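Local coordinates for protein aminotransferase AspB (Helicobacter pylori 26695, PDB 3EZS) that probably acts as a pyridoxal 5'-phosphate-dependent aminotransferase of class I and II, transferring amino groups between substrates, at residues Leu133-Thr138 with Val158-Pro163; Lys294-Ile299 with Thr303-Tyr308. All coordinates share one frame; numbering follows the deposited sequence.

Interaction 1. Residues Leu133-Thr138 with Val158-Pro163; sequences LLMPLT and VILNSP. With EDO (1,2-ethanediol), chain D; EDO (1,2-ethanediol), chain F.
Met135, present as selenomethionine, has CG anti to its own carbonyl carbon and runs straight through chi2 before bending at chi3 (-58°), a turn that carries CE to Val158 and Leu160. Both segments belong to the mixed seven-stranded sheet of the fold type I aminotransferase large domain. Strands 133-136 and 158-160 are not neighbours there: strand 110-115 runs between them, parallel to both, in keeping with an axis separation of 9.6 Å and an angle of 31°. The contact therefore reaches over the intervening strand on one sheet face. It depends on a single methyl: Met135 CE lies 4.0 Å from Leu160 CD2 and 4.1 Å from Val158 CG1, and the Met135 side chain meets both partners at about a right angle. Trp179 of helix 173-186 touches all three side chains, so this buried apolar group joins the sheet to a covering helix. Farther along, 158-163 leads to a cis peptide before Pro163, and Asn161 OD1 accepts from the backbone N of Asn165. At the backbone of Asn161, a 1,2-ethanediol, probably from the crystallisation liquor, accepts a hydrogen bond: Asn161 N to its O2, 3.1 Å, with an N-H...O angle of 159°.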
ATOM      1  N   LEU A 133      -8.135 -12.131  21.608  1.00 40.33           N
ATOM      2  CA  LEU A 133      -7.895 -12.426  23.015  1.00 38.93           C
ATOM      3  C   LEU A 133      -7.077 -11.259  23.517  1.00 39.11           C
ATOM      4  O   LEU A 133      -5.921 -11.092  23.128  1.00 41.17           O
ATOM      5  CB  LEU A 133      -7.110 -13.725  23.181  1.00 39.81           C
ATOM      6  CG  LEU A 133      -7.846 -15.040  23.020  1.00 42.05           C
ATOM      7  CD1 LEU A 133      -6.851 -16.201  23.086  1.00 49.42           C
ATOM      8  CD2 LEU A 133      -8.924 -15.191  24.094  1.00 46.59           C
ATOM      9  N   LEU A 134      -7.677 -10.434  24.368  1.00 39.65           N
ATOM     10  CA  LEU A 134      -7.042  -9.208  24.837  1.00 38.63           C
ATOM     11  C   LEU A 134      -6.260  -9.443  26.124  1.00 40.06           C
ATOM     12  O   LEU A 134      -6.788 -10.009  27.072  1.00 41.54           O
ATOM     13  CB  LEU A 134      -8.083  -8.115  25.021  1.00 38.97           C
ATOM     14  CG  LEU A 134      -8.850  -7.642  23.779  1.00 38.51           C
ATOM     15  CD1 LEU A 134      -9.807  -6.508  24.160  1.00 39.39           C
ATOM     16  CD2 LEU A 134      -7.930  -7.173  22.675  1.00 42.16           C
HETATM   17  N   MSE A 135      -4.991  -9.034  26.136  1.00 38.37           N
HETATM   18  CA  MSE A 135      -4.127  -9.228  27.296  1.00 36.96           C
HETATM   19  C   MSE A 135      -4.028  -7.905  28.004  1.00 39.01           C
HETATM   20  O   MSE A 135      -3.227  -7.057  27.589  1.00 36.70           O
HETATM   21  CB  MSE A 135      -2.736  -9.711  26.847  1.00 38.01           C
HETATM   22  CG  MSE A 135      -2.751 -11.110  26.248  1.00 38.37           C
HETATM   23 SE   MSE A 135      -1.033 -11.713  25.532  0.75 31.62          SE
HETATM   24  CE  MSE A 135      -0.650 -10.322  24.222  1.00 36.45           C
ATOM     25  N   PRO A 136      -4.801  -7.722  29.104  1.00 39.89           N
ATOM     26  CA  PRO A 136      -4.751  -6.395  29.700  1.00 39.44           C
ATOM     27  C   PRO A 136      -3.387  -6.029  30.297  1.00 39.19           C
ATOM     28  O   PRO A 136      -2.672  -6.903  30.796  1.00 36.07           O
ATOM     29  CB  PRO A 136      -5.828  -6.435  30.791  1.00 38.76           C
ATOM     30  CG  PRO A 136      -6.560  -7.752  30.606  1.00 40.94           C
ATOM     31  CD  PRO A 136      -5.641  -8.648  29.888  1.00 40.32           C
ATOM     32  N   LEU A 137      -3.045  -4.743  30.187  1.00 38.73           N
ATOM     33  CA  LEU A 137      -1.843  -4.173  30.773  1.00 39.35           C
ATOM     34  C   LEU A 137      -2.322  -3.208  31.865  1.00 40.65           C
ATOM     35  O   LEU A 137      -2.850  -2.131  31.562  1.00 38.12           O
ATOM     36  CB  LEU A 137      -1.044  -3.402  29.731  1.00 39.63           C
ATOM     37  CG  LEU A 137      -0.628  -4.123  28.457  1.00 40.78           C
ATOM     38  CD1 LEU A 137       0.055  -3.104  27.502  1.00 40.38           C
ATOM     39  CD2 LEU A 137       0.266  -5.313  28.771  1.00 34.34           C
ATOM     40  N   THR A 138      -2.181  -3.611  33.130  1.00 40.70           N
ATOM     41  CA  THR A 138      -2.622  -2.781  34.256  1.00 38.99           C
ATOM     42  C   THR A 138      -1.526  -2.772  35.324  1.00 39.34           C
ATOM     43  O   THR A 138      -0.617  -3.582  35.278  1.00 37.78           O
ATOM     44  CB  THR A 138      -3.965  -3.291  34.876  1.00 38.32           C
ATOM     45  OG1 THR A 138      -3.747  -4.514  35.605  1.00 34.13           O
ATOM     46  CG2 THR A 138      -5.024  -3.494  33.805  1.00 32.15           C
ATOM     47  N   VAL A 158       0.205 -14.216  18.097  1.00 37.33           N
ATOM     48  CA  VAL A 158       0.309 -13.299  19.228  1.00 37.79           C
ATOM     49  C   VAL A 158       1.120 -12.081  18.774  1.00 38.48           C
ATOM     50  O   VAL A 158       2.214 -12.221  18.199  1.00 38.04           O
ATOM     51  CB  VAL A 158       0.991 -13.918  20.458  1.00 38.80           C
ATOM     52  CG1 VAL A 158       1.140 -12.848  21.571  1.00 33.20           C
ATOM     53  CG2 VAL A 158       0.210 -15.129  20.948  1.00 35.69           C
ATOM     54  N   ILE A 159       0.560 -10.902  19.020  1.00 38.18           N
ATOM     55  CA  ILE A 159       1.204  -9.635  18.688  1.00 38.77           C
ATOM     56  C   ILE A 159       1.567  -8.911  19.967  1.00 38.65           C
ATOM     57  O   ILE A 159       0.696  -8.598  20.773  1.00 37.91           O
ATOM     58  CB  ILE A 159       0.275  -8.697  17.895  1.00 38.20           C
ATOM     59  CG1 ILE A 159      -0.215  -9.361  16.607  1.00 39.77           C
ATOM     60  CG2 ILE A 159       0.996  -7.391  17.555  1.00 40.64           C
ATOM     61  CD1 ILE A 159      -1.268  -8.561  15.870  1.00 39.02           C
ATOM     62  N   LEU A 160       2.862  -8.692  20.175  1.00 40.87           N
ATOM     63  CA  LEU A 160       3.354  -7.906  21.292  1.00 40.90           C
ATOM     64  C   LEU A 160       3.768  -6.552  20.717  1.00 41.76           C
ATOM     65  O   LEU A 160       3.950  -6.409  19.491  1.00 42.00           O
ATOM     66  CB  LEU A 160       4.553  -8.574  21.965  1.00 41.39           C
ATOM     67  CG  LEU A 160       4.364 -10.004  22.495  1.00 40.23           C
ATOM     68  CD1 LEU A 160       5.724 -10.582  22.905  1.00 36.87           C
ATOM     69  CD2 LEU A 160       3.345 -10.069  23.647  1.00 33.94           C
ATOM     70  N   ASN A 161       3.902  -5.568  21.603  1.00 39.29           N
ATOM     71  CA  ASN A 161       4.329  -4.231  21.224  1.00 40.19           C
ATOM     72  C   ASN A 161       5.263  -3.746  22.328  1.00 40.72           C
ATOM     73  O   ASN A 161       4.803  -3.194  23.334  1.00 40.15           O
ATOM     74  CB  ASN A 161       3.115  -3.318  21.073  1.00 41.01           C
ATOM     75  CG  ASN A 161       3.472  -1.892  20.667  1.00 41.86           C
ATOM     76  OD1 ASN A 161       2.744  -0.944  21.002  1.00 38.30           O
ATOM     77  ND2 ASN A 161       4.568  -1.732  19.927  1.00 39.99           N
ATOM     78  N   SER A 162       6.568  -3.949  22.130  1.00 39.34           N
ATOM     79  CA  SER A 162       7.570  -3.606  23.134  1.00 38.01           C
ATOM     80  C   SER A 162       8.795  -2.914  22.528  1.00 39.42           C
ATOM     81  O   SER A 162       9.520  -3.538  21.751  1.00 39.57           O
ATOM     82  CB  SER A 162       8.006  -4.880  23.834  1.00 37.19           C
ATOM     83  OG  SER A 162       8.941  -4.621  24.840  1.00 37.29           O
ATOM     84  N   PRO A 163       9.060  -1.636  22.906  1.00 39.92           N
ATOM     85  CA  PRO A 163       8.301  -0.774  23.836  1.00 39.27           C
ATOM     86  C   PRO A 163       6.863  -0.534  23.398  1.00 38.93           C
ATOM     87  O   PRO A 163       6.558  -0.499  22.192  1.00 38.41           O
ATOM     88  CB  PRO A 163       9.111   0.530  23.859  1.00 41.66           C
ATOM     89  CG  PRO A 163      10.494   0.123  23.419  1.00 38.82           C
ATOM     90  CD  PRO A 163      10.283  -0.968  22.427  1.00 41.67           C
TER
HETATM   91  C1  EDO D 377       4.405  -4.780  26.870  1.00 34.50           C
HETATM   92  O1  EDO D 377       5.684  -4.620  26.234  1.00 33.43           O
HETATM   93  C2  EDO D 377       3.583  -5.778  26.067  1.00 40.72           C
HETATM   94  O2  EDO D 377       3.641  -5.475  24.686  1.00 38.17           O
HETATM   95  C1  EDO F 379       2.145   2.703  17.510  1.00 53.08           C
HETATM   96  O1  EDO F 379       2.930   3.166  16.397  1.00 56.54           O
HETATM   97  C2  EDO F 379       2.204   1.166  17.562  1.00 55.13           C
HETATM   98  O2  EDO F 379       3.235   0.620  18.381  1.00 59.28           O

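Interaction 2. Residues Lys294-Ile299 with Thr303-Tyr308; sequences KLARKI and TLIYPY
Arg297 and Ile305 have the nearest pair of CA atoms across the two segments, 6.3 Å apart. Residues 294-299 form the last part of helix 280-299; three residues later the chain comes back past it as 303-308, without regular structure and extended at Ile305, on its way to strand 311-315. Ile305 points at the helix and sets CD1 against the helix backbone and the Ala296 methyl, 3.7 Å from Ala296 CB and 3.6 Å from Arg297 N. Arg297 reaches the loop differently. Its chain starts with CG anti to the backbone N and bends at chi3 (-60°), turning the guanidinium edge to the Ile305 carbonyl. NH2 gives Ile305 O a nearly straight hydrogen bond of 2.9 Å (167°); the oxygen lies in the guanidinium plane, whereas NH2 stands 45° out of the carbonyl plane. NE adds a weak bond to that oxygen. A water accepts from Ile305 N at 2.7 Å and has weak bonds with Arg297 NE and Thr303 O. Glu201 forms salt bridges with both Arg297 NH2 and Lys294 NZ. NH2 thus serves a carbonyl and a carboxylate together, which should limit rotation of the guanidinium, while Glu201 probably offsets both positive charges; the NH2 bond to Ile305 O ties helix to loop.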
ATOM      1  N   LYS A 294      12.897  12.166  31.108  1.00 37.45           N
ATOM      2  CA  LYS A 294      13.565  12.585  32.345  1.00 40.39           C
ATOM      3  C   LYS A 294      12.858  13.745  33.002  1.00 38.07           C
ATOM      4  O   LYS A 294      12.676  13.755  34.222  1.00 40.16           O
ATOM      5  CB  LYS A 294      15.024  13.007  32.084  1.00 40.66           C
ATOM      6  CG  LYS A 294      15.935  11.863  31.699  1.00 44.61           C
ATOM      7  CD  LYS A 294      17.391  12.316  31.505  1.00 47.41           C
ATOM      8  CE  LYS A 294      18.257  11.160  31.012  1.00 50.20           C
ATOM      9  NZ  LYS A 294      18.182   9.968  31.889  1.00 47.35           N
ATOM     10  N   LEU A 295      12.492  14.736  32.196  1.00 37.41           N
ATOM     11  CA  LEU A 295      11.795  15.924  32.691  1.00 38.18           C
ATOM     12  C   LEU A 295      10.446  15.535  33.309  1.00 38.77           C
ATOM     13  O   LEU A 295      10.132  15.939  34.432  1.00 37.83           O
ATOM     14  CB  LEU A 295      11.586  16.932  31.550  1.00 38.28           C
ATOM     15  CG  LEU A 295      10.763  18.171  31.901  1.00 39.96           C
ATOM     16  CD1 LEU A 295      11.427  18.970  33.035  1.00 34.61           C
ATOM     17  CD2 LEU A 295      10.532  18.993  30.666  1.00 39.22           C
ATOM     18  N   ALA A 296       9.677  14.740  32.562  1.00 38.23           N
ATOM     19  CA  ALA A 296       8.372  14.247  32.994  1.00 38.82           C
ATOM     20  C   ALA A 296       8.483  13.514  34.320  1.00 40.41           C
ATOM     21  O   ALA A 296       7.634  13.690  35.208  1.00 38.34           O
ATOM     22  CB  ALA A 296       7.753  13.328  31.923  1.00 35.56           C
ATOM     23  N   ARG A 297       9.542  12.708  34.459  1.00 41.16           N
ATOM     24  CA  ARG A 297       9.763  11.932  35.676  1.00 41.36           C
ATOM     25  C   ARG A 297      10.077  12.828  36.886  1.00 40.91           C
ATOM     26  O   ARG A 297       9.658  12.538  38.009  1.00 41.62           O
ATOM     27  CB  ARG A 297      10.857  10.887  35.464  1.00 42.56           C
ATOM     28  CG  ARG A 297      10.968   9.895  36.631  1.00 40.59           C
ATOM     29  CD  ARG A 297      12.048   8.843  36.405  1.00 41.16           C
ATOM     30  NE  ARG A 297      11.790   8.036  35.198  1.00 45.30           N
ATOM     31  CZ  ARG A 297      12.406   8.153  34.019  1.00 39.95           C
ATOM     32  NH1 ARG A 297      13.368   9.036  33.820  1.00 45.66           N
ATOM     33  NH2 ARG A 297      12.057   7.354  33.026  1.00 43.74           N
ATOM     34  N   LYS A 298      10.800  13.912  36.662  1.00 40.15           N
ATOM     35  CA  LYS A 298      11.043  14.858  37.741  1.00 41.04           C
ATOM     36  C   LYS A 298       9.745  15.551  38.159  1.00 41.37           C
ATOM     37  O   LYS A 298       9.516  15.782  39.337  1.00 40.11           O
ATOM     38  CB  LYS A 298      12.048  15.931  37.330  1.00 39.85           C
ATOM     39  CG  LYS A 298      13.463  15.454  37.079  1.00 42.71           C
ATOM     40  CD  LYS A 298      14.364  16.648  36.770  1.00 43.66           C
ATOM     41  CE  LYS A 298      15.816  16.250  36.385  1.00 45.61           C
ATOM     42  NZ  LYS A 298      16.510  15.522  37.462  1.00 52.72           N
ATOM     43  N   ILE A 299       8.901  15.875  37.183  1.00 42.99           N
ATOM     44  CA  ILE A 299       7.663  16.632  37.424  1.00 41.64           C
ATOM     45  C   ILE A 299       6.503  15.814  38.008  1.00 41.08           C
ATOM     46  O   ILE A 299       5.889  16.251  38.974  1.00 43.14           O
ATOM     47  CB  ILE A 299       7.209  17.358  36.119  1.00 42.78           C
ATOM     48  CG1 ILE A 299       8.230  18.449  35.743  1.00 43.82           C
ATOM     49  CG2 ILE A 299       5.809  17.971  36.263  1.00 43.10           C
ATOM     50  CD1 ILE A 299       7.915  19.193  34.416  1.00 38.57           C
ATOM     51  N   THR A 303       5.048   8.714  40.162  1.00 53.40           N
ATOM     52  CA  THR A 303       4.428   8.176  38.941  1.00 51.11           C
ATOM     53  C   THR A 303       5.462   7.328  38.211  1.00 49.68           C
ATOM     54  O   THR A 303       6.618   7.721  38.102  1.00 48.42           O
ATOM     55  CB  THR A 303       3.966   9.304  37.988  1.00 52.87           C
ATOM     56  OG1 THR A 303       3.026  10.160  38.661  1.00 53.41           O
ATOM     57  CG2 THR A 303       3.335   8.727  36.710  1.00 48.61           C
ATOM     58  N   LEU A 304       5.053   6.169  37.715  1.00 48.00           N
ATOM     59  CA  LEU A 304       5.969   5.303  36.994  1.00 48.11           C
ATOM     60  C   LEU A 304       6.056   5.708  35.509  1.00 47.20           C
ATOM     61  O   LEU A 304       5.051   5.682  34.792  1.00 49.42           O
ATOM     62  CB  LEU A 304       5.516   3.847  37.106  1.00 47.60           C
ATOM     63  CG  LEU A 304       6.390   2.766  36.456  1.00 50.23           C
ATOM     64  CD1 LEU A 304       7.857   2.822  36.914  1.00 50.66           C
ATOM     65  CD2 LEU A 304       5.789   1.426  36.782  1.00 49.93           C
ATOM     66  N   ILE A 305       7.248   6.094  35.067  1.00 44.43           N
ATOM     67  CA  ILE A 305       7.508   6.414  33.659  1.00 43.49           C
ATOM     68  C   ILE A 305       8.656   5.499  33.211  1.00 43.26           C
ATOM     69  O   ILE A 305       9.797   5.656  33.671  1.00 41.71           O
ATOM     70  CB  ILE A 305       7.854   7.919  33.447  1.00 44.36           C
ATOM     71  CG1 ILE A 305       6.717   8.806  33.985  1.00 43.77           C
ATOM     72  CG2 ILE A 305       8.105   8.227  31.961  1.00 39.79           C
ATOM     73  CD1 ILE A 305       7.002  10.284  33.893  1.00 42.72           C
ATOM     74  N   TYR A 306       8.347   4.512  32.372  1.00 41.69           N
ATOM     75  CA  TYR A 306       9.382   3.614  31.863  1.00 41.36           C
ATOM     76  C   TYR A 306      10.314   4.394  30.938  1.00 40.61           C
ATOM     77  O   TYR A 306       9.857   5.272  30.211  1.00 43.42           O
ATOM     78  CB  TYR A 306       8.765   2.432  31.108  1.00 42.45           C
ATOM     79  CG  TYR A 306       7.947   1.485  31.984  1.00 42.35           C
ATOM     80  CD1 TYR A 306       8.552   0.726  32.988  1.00 45.62           C
ATOM     81  CD2 TYR A 306       6.578   1.321  31.775  1.00 45.22           C
ATOM     82  CE1 TYR A 306       7.802  -0.139  33.773  1.00 46.71           C
ATOM     83  CE2 TYR A 306       5.828   0.458  32.542  1.00 43.12           C
ATOM     84  CZ  TYR A 306       6.438  -0.263  33.534  1.00 44.25           C
ATOM     85  OH  TYR A 306       5.672  -1.102  34.278  1.00 49.11           O
ATOM     86  N   PRO A 307      11.622   4.081  30.939  1.00 41.64           N
ATOM     87  CA  PRO A 307      12.576   4.808  30.080  1.00 40.65           C
ATOM     88  C   PRO A 307      12.601   4.386  28.589  1.00 40.24           C
ATOM     89  O   PRO A 307      13.675   4.268  27.989  1.00 38.74           O
ATOM     90  CB  PRO A 307      13.922   4.543  30.771  1.00 41.37           C
ATOM     91  CG  PRO A 307      13.763   3.170  31.366  1.00 43.69           C
ATOM     92  CD  PRO A 307      12.287   3.028  31.733  1.00 41.74           C
ATOM     93  N   TYR A 308      11.417   4.211  27.999  1.00 38.70           N
ATOM     94  CA  TYR A 308      11.259   3.766  26.624  1.00 39.82           C
ATOM     95  C   TYR A 308       9.981   4.432  26.092  1.00 39.71           C
ATOM     96  O   TYR A 308       9.062   4.758  26.868  1.00 39.95           O
ATOM     97  CB  TYR A 308      11.126   2.217  26.525  1.00 38.18           C
ATOM     98  CG  TYR A 308      12.192   1.434  27.250  1.00 41.24           C
ATOM     99  CD1 TYR A 308      13.373   1.068  26.609  1.00 44.49           C
ATOM    100  CD2 TYR A 308      12.020   1.046  28.584  1.00 46.18           C
ATOM    101  CE1 TYR A 308      14.380   0.361  27.284  1.00 41.96           C
ATOM    102  CE2 TYR A 308      13.017   0.308  29.273  1.00 44.20           C
ATOM    103  CZ  TYR A 308      14.191  -0.023  28.612  1.00 42.65           C
ATOM    104  OH  TYR A 308      15.185  -0.728  29.262  1.00 42.46           O
TER
HETATM  105  O   HOH W   1       9.386   6.163  36.693  1.00 36.18           O

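Interaction 1 precedes interaction 2 along the chain, and their centres are about 21 Å apart, yet their second segments meet: Pro163 CB packs 3.7 Å from Tyr308 CB. Thr170, farther along the loop after strand 157-160, touches both side chains, so that loop meets the one before strand 311-315 at two points. The two contacts differ in depth: the centre of interaction 1 lies about 12 Å, and that of interaction 2 about 19 Å, from the centre of the chain. Asn161 ND2 bonds to Asp193 O, and Asp193 OD2 holds an ethanediol. By analogy with family relatives, this end of 158-163 probably borders the pyridoxal phosphate pocket, whereas 294-299 belongs to a more peripheral helix-loop junction.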